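Local coordinates for protein enone reductase CLA-ER (Lactobacillus plantarum, PDB 4QLY) that uses FMN and probably NADH to saturate enone fatty acids in the pathway that detoxifies polyunsaturated fatty acids, at residues 23-28 with 163-168. Sequence-based numbering, arbitrary orientation.
Sequences HSVRQF and GYDANA. With FMN (flavin mononucleotide), chain E.
Val-25 and Asn-167 bring the loop 23-28 against the strand 165-169, at the edge of the antiparallel sheet within this chain, beside the FMN site of this nitroreductase-family fold. Val-25 N donates to Ala-166 O at 3.1 Å. The side chain of Val-25 crosses that of Asp-165 at about a right angle. Val-25 CG2 does the touching, 3.5 Å from Asp-165 CB. The carboxylate of Asp-165 is salt-bridged to Arg-160, and its OD1 is hydrogen-bonded to two waters; one also bonds His-23 O and Ala-166 N, the other His-23 N. The end of the Phe-28 ring comes back to the same stretch, with CE1 close to Asp-165 O. The ring turns an edge to the backbone N atoms of Ala-166 and Asn-167.

Asn-167 has CG anti to the backbone N (chi1 169°), which sets its amide beside both Ser-24 and Arg-26. Asn-167 ND2 gives a weak bond to Ser-24 OG (3.2 Å), while OD1 is taken by Gln-83. The amide and the Arg-26 guanidinium are turned 58° apart. One guanidinium face is covered, off-centre, by Ser-24 CB at 3.6 Å from the plane. Extended from CG to NE, the arginine chain carries its head to the flavin. Arg-26 NE donates to FMN O2 at 2.7 Å and Arg-26 NH2 to FMN N1 at 3.2 Å. A leucine at Arg-26 would probably leave FMN O2 and N1 without these two donors. At the phosphate, Ser-24 N points almost straight at FMN O1P (2.7 Å, 174°), and Ser-24 OG donates to FMN O3P at 2.8 Å.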
loop_
_atom_site.group_PDB
_atom_site.type_symbol
_atom_site.label_atom_id
_atom_site.label_comp_id
_atom_site.label_asym_id
_atom_site.label_seq_id
_atom_site.Cartn_x
_atom_site.Cartn_y
_atom_site.Cartn_z
ATOM N N HIS A 23 11.520 10.658 2.519
ATOM C CA HIS A 23 10.663 11.437 3.416
ATOM C C HIS A 23 9.581 12.137 2.607
ATOM O O HIS A 23 9.674 12.224 1.386
ATOM C CB HIS A 23 11.469 12.475 4.214
ATOM C CG HIS A 23 12.798 11.969 4.673
ATOM N ND1 HIS A 23 12.952 11.219 5.820
ATOM C CD2 HIS A 23 14.032 12.093 4.132
ATOM C CE1 HIS A 23 14.226 10.898 5.962
ATOM N NE2 HIS A 23 14.902 11.407 4.946
ATOM N N SER A 24 8.548 12.609 3.292
ATOM C CA SER A 24 7.551 13.434 2.653
ATOM C C SER A 24 8.118 14.828 2.401
ATOM O O SER A 24 8.319 15.625 3.340
ATOM C CB SER A 24 6.286 13.520 3.502
ATOM O OG SER A 24 5.587 12.294 3.456
ATOM N N VAL A 25 8.409 15.104 1.137
ATOM C CA VAL A 25 8.812 16.454 0.726
ATOM C C VAL A 25 7.565 17.248 0.378
ATOM O O VAL A 25 6.716 16.767 -0.374
ATOM C CB VAL A 25 9.769 16.409 -0.472
ATOM C CG1 VAL A 25 10.001 17.798 -1.025
ATOM C CG2 VAL A 25 11.085 15.746 -0.056
ATOM N N ARG A 26 7.430 18.448 0.928
ATOM C CA ARG A 26 6.173 19.172 0.778
ATOM C C ARG A 26 6.365 20.527 0.105
ATOM O O ARG A 26 5.407 21.246 -0.166
ATOM C CB ARG A 26 5.495 19.344 2.135
ATOM C CG ARG A 26 5.104 18.034 2.813
ATOM C CD ARG A 26 4.361 18.276 4.130
ATOM N NE ARG A 26 3.854 17.022 4.691
ATOM C CZ ARG A 26 4.541 16.230 5.516
ATOM N NH1 ARG A 26 5.767 16.561 5.889
ATOM N NH2 ARG A 26 4.002 15.095 5.961
ATOM N N GLN A 27 7.618 20.860 -0.164
ATOM C CA GLN A 27 7.959 22.081 -0.861
ATOM C C GLN A 27 8.820 21.734 -2.046
ATOM O O GLN A 27 9.950 21.278 -1.883
ATOM C CB GLN A 27 8.682 23.063 0.068
ATOM C CG GLN A 27 7.790 23.676 1.132
ATOM C CD GLN A 27 6.688 24.542 0.534
ATOM O OE1 GLN A 27 6.735 24.905 -0.647
ATOM N NE2 GLN A 27 5.696 24.890 1.350
ATOM N N PHE A 28 8.272 21.930 -3.241
ATOM C CA PHE A 28 8.974 21.580 -4.468
ATOM C C PHE A 28 9.437 22.840 -5.212
ATOM O O PHE A 28 8.895 23.922 -5.001
ATOM C CB PHE A 28 8.069 20.720 -5.371
ATOM C CG PHE A 28 7.536 19.491 -4.687
ATOM C CD1 PHE A 28 8.342 18.370 -4.517
ATOM C CD2 PHE A 28 6.251 19.468 -4.179
ATOM C CE1 PHE A 28 7.871 17.233 -3.869
ATOM C CE2 PHE A 28 5.773 18.334 -3.518
ATOM C CZ PHE A 28 6.587 17.218 -3.371
ATOM N N GLY A 163 15.069 10.596 -9.442
ATOM C CA GLY A 163 15.749 11.818 -9.033
ATOM C C GLY A 163 14.835 12.908 -8.499
ATOM O O GLY A 163 15.246 14.059 -8.330
ATOM N N TYR A 164 13.584 12.554 -8.221
ATOM C CA TYR A 164 12.644 13.512 -7.645
ATOM C C TYR A 164 12.312 13.159 -6.195
ATOM O O TYR A 164 12.970 12.321 -5.590
ATOM C CB TYR A 164 11.366 13.562 -8.474
ATOM C CG TYR A 164 11.599 13.902 -9.931
ATOM C CD1 TYR A 164 12.034 15.170 -10.306
ATOM C CD2 TYR A 164 11.375 12.961 -10.933
ATOM C CE1 TYR A 164 12.238 15.494 -11.634
ATOM C CE2 TYR A 164 11.578 13.278 -12.271
ATOM C CZ TYR A 164 12.009 14.549 -12.611
ATOM O OH TYR A 164 12.210 14.888 -13.932
ATOM N N ASP A 165 11.291 13.814 -5.653
ATOM C CA ASP A 165 10.766 13.491 -4.332
ATOM C C ASP A 165 9.265 13.665 -4.365
ATOM O O ASP A 165 8.705 14.124 -5.367
ATOM C CB ASP A 165 11.393 14.365 -3.237
ATOM C CG ASP A 165 12.685 13.783 -2.706
ATOM O OD1 ASP A 165 12.640 12.750 -1.984
ATOM O OD2 ASP A 165 13.752 14.347 -3.025
ATOM N N ALA A 166 8.611 13.288 -3.276
ATOM C CA ALA A 166 7.169 13.161 -3.297
ATOM C C ALA A 166 6.543 13.236 -1.929
ATOM O O ALA A 166 7.212 13.124 -0.892
ATOM C CB ALA A 166 6.759 11.839 -3.981
ATOM N N ASN A 167 5.234 13.436 -1.950
ATOM C CA ASN A 167 4.426 13.421 -0.753
ATOM C C ASN A 167 3.079 12.790 -1.041
ATOM O O ASN A 167 2.384 13.214 -1.974
ATOM C CB ASN A 167 4.221 14.825 -0.207
ATOM C CG ASN A 167 3.174 14.858 0.885
ATOM O OD1 ASN A 167 2.194 15.600 0.802
ATOM N ND2 ASN A 167 3.352 14.012 1.902
ATOM N N ALA A 168 2.722 11.772 -0.254
ATOM C CA ALA A 168 1.383 11.196 -0.313
ATOM C C ALA A 168 0.480 11.995 0.595
ATOM O O ALA A 168 0.877 12.373 1.703
ATOM C CB ALA A 168 1.385 9.718 0.103
HETATM N N1 FMN E . 1.113 14.540 4.636
HETATM C C2 FMN E . 0.515 15.789 4.580
HETATM O O2 FMN E . 1.198 16.788 4.754
HETATM N N3 FMN E . -0.832 15.931 4.336
HETATM C C4 FMN E . -1.612 14.815 4.131
HETATM O O4 FMN E . -2.826 14.935 3.902
HETATM C C4A FMN E . -1.012 13.558 4.183
HETATM N N5 FMN E . -1.783 12.438 3.973
HETATM C C5A FMN E . -1.204 11.190 3.992
HETATM C C6 FMN E . -2.021 10.098 3.748
HETATM C C7 FMN E . -1.486 8.826 3.757
HETATM C C7M FMN E . -2.380 7.647 3.509
HETATM C C8 FMN E . -0.133 8.645 3.998
HETATM C C8M FMN E . 0.412 7.241 4.000
HETATM C C9 FMN E . 0.696 9.747 4.238
HETATM C C9A FMN E . 0.161 11.038 4.236
HETATM N N10 FMN E . 0.947 12.174 4.467
HETATM C C10 FMN E . 0.350 13.419 4.432
HETATM C "C1'" FMN E . 2.431 12.098 4.753
HETATM C "C2'" FMN E . 2.689 11.669 6.227
HETATM O "O2'" FMN E . 2.461 12.709 7.159
HETATM C "C3'" FMN E . 4.116 11.176 6.469
HETATM O "O3'" FMN E . 4.310 10.042 5.662
HETATM C "C4'" FMN E . 4.422 10.752 7.923
HETATM O "O4'" FMN E . 4.415 11.842 8.817
HETATM C "C5'" FMN E . 5.800 10.110 7.958
HETATM O "O5'" FMN E . 6.717 11.063 7.475
HETATM P P FMN E . 7.703 10.742 6.247
HETATM O O1P FMN E . 8.476 11.993 5.899
HETATM O O2P FMN E . 8.650 9.612 6.556
HETATM O O3P FMN E . 6.842 10.385 5.038
HETATM O O HOH W 1 10.293 11.903 -1.313
HETATM O O HOH W 2 13.172 12.291 0.613
HETATM O O HOH W 3 5.010 10.623 1.513
#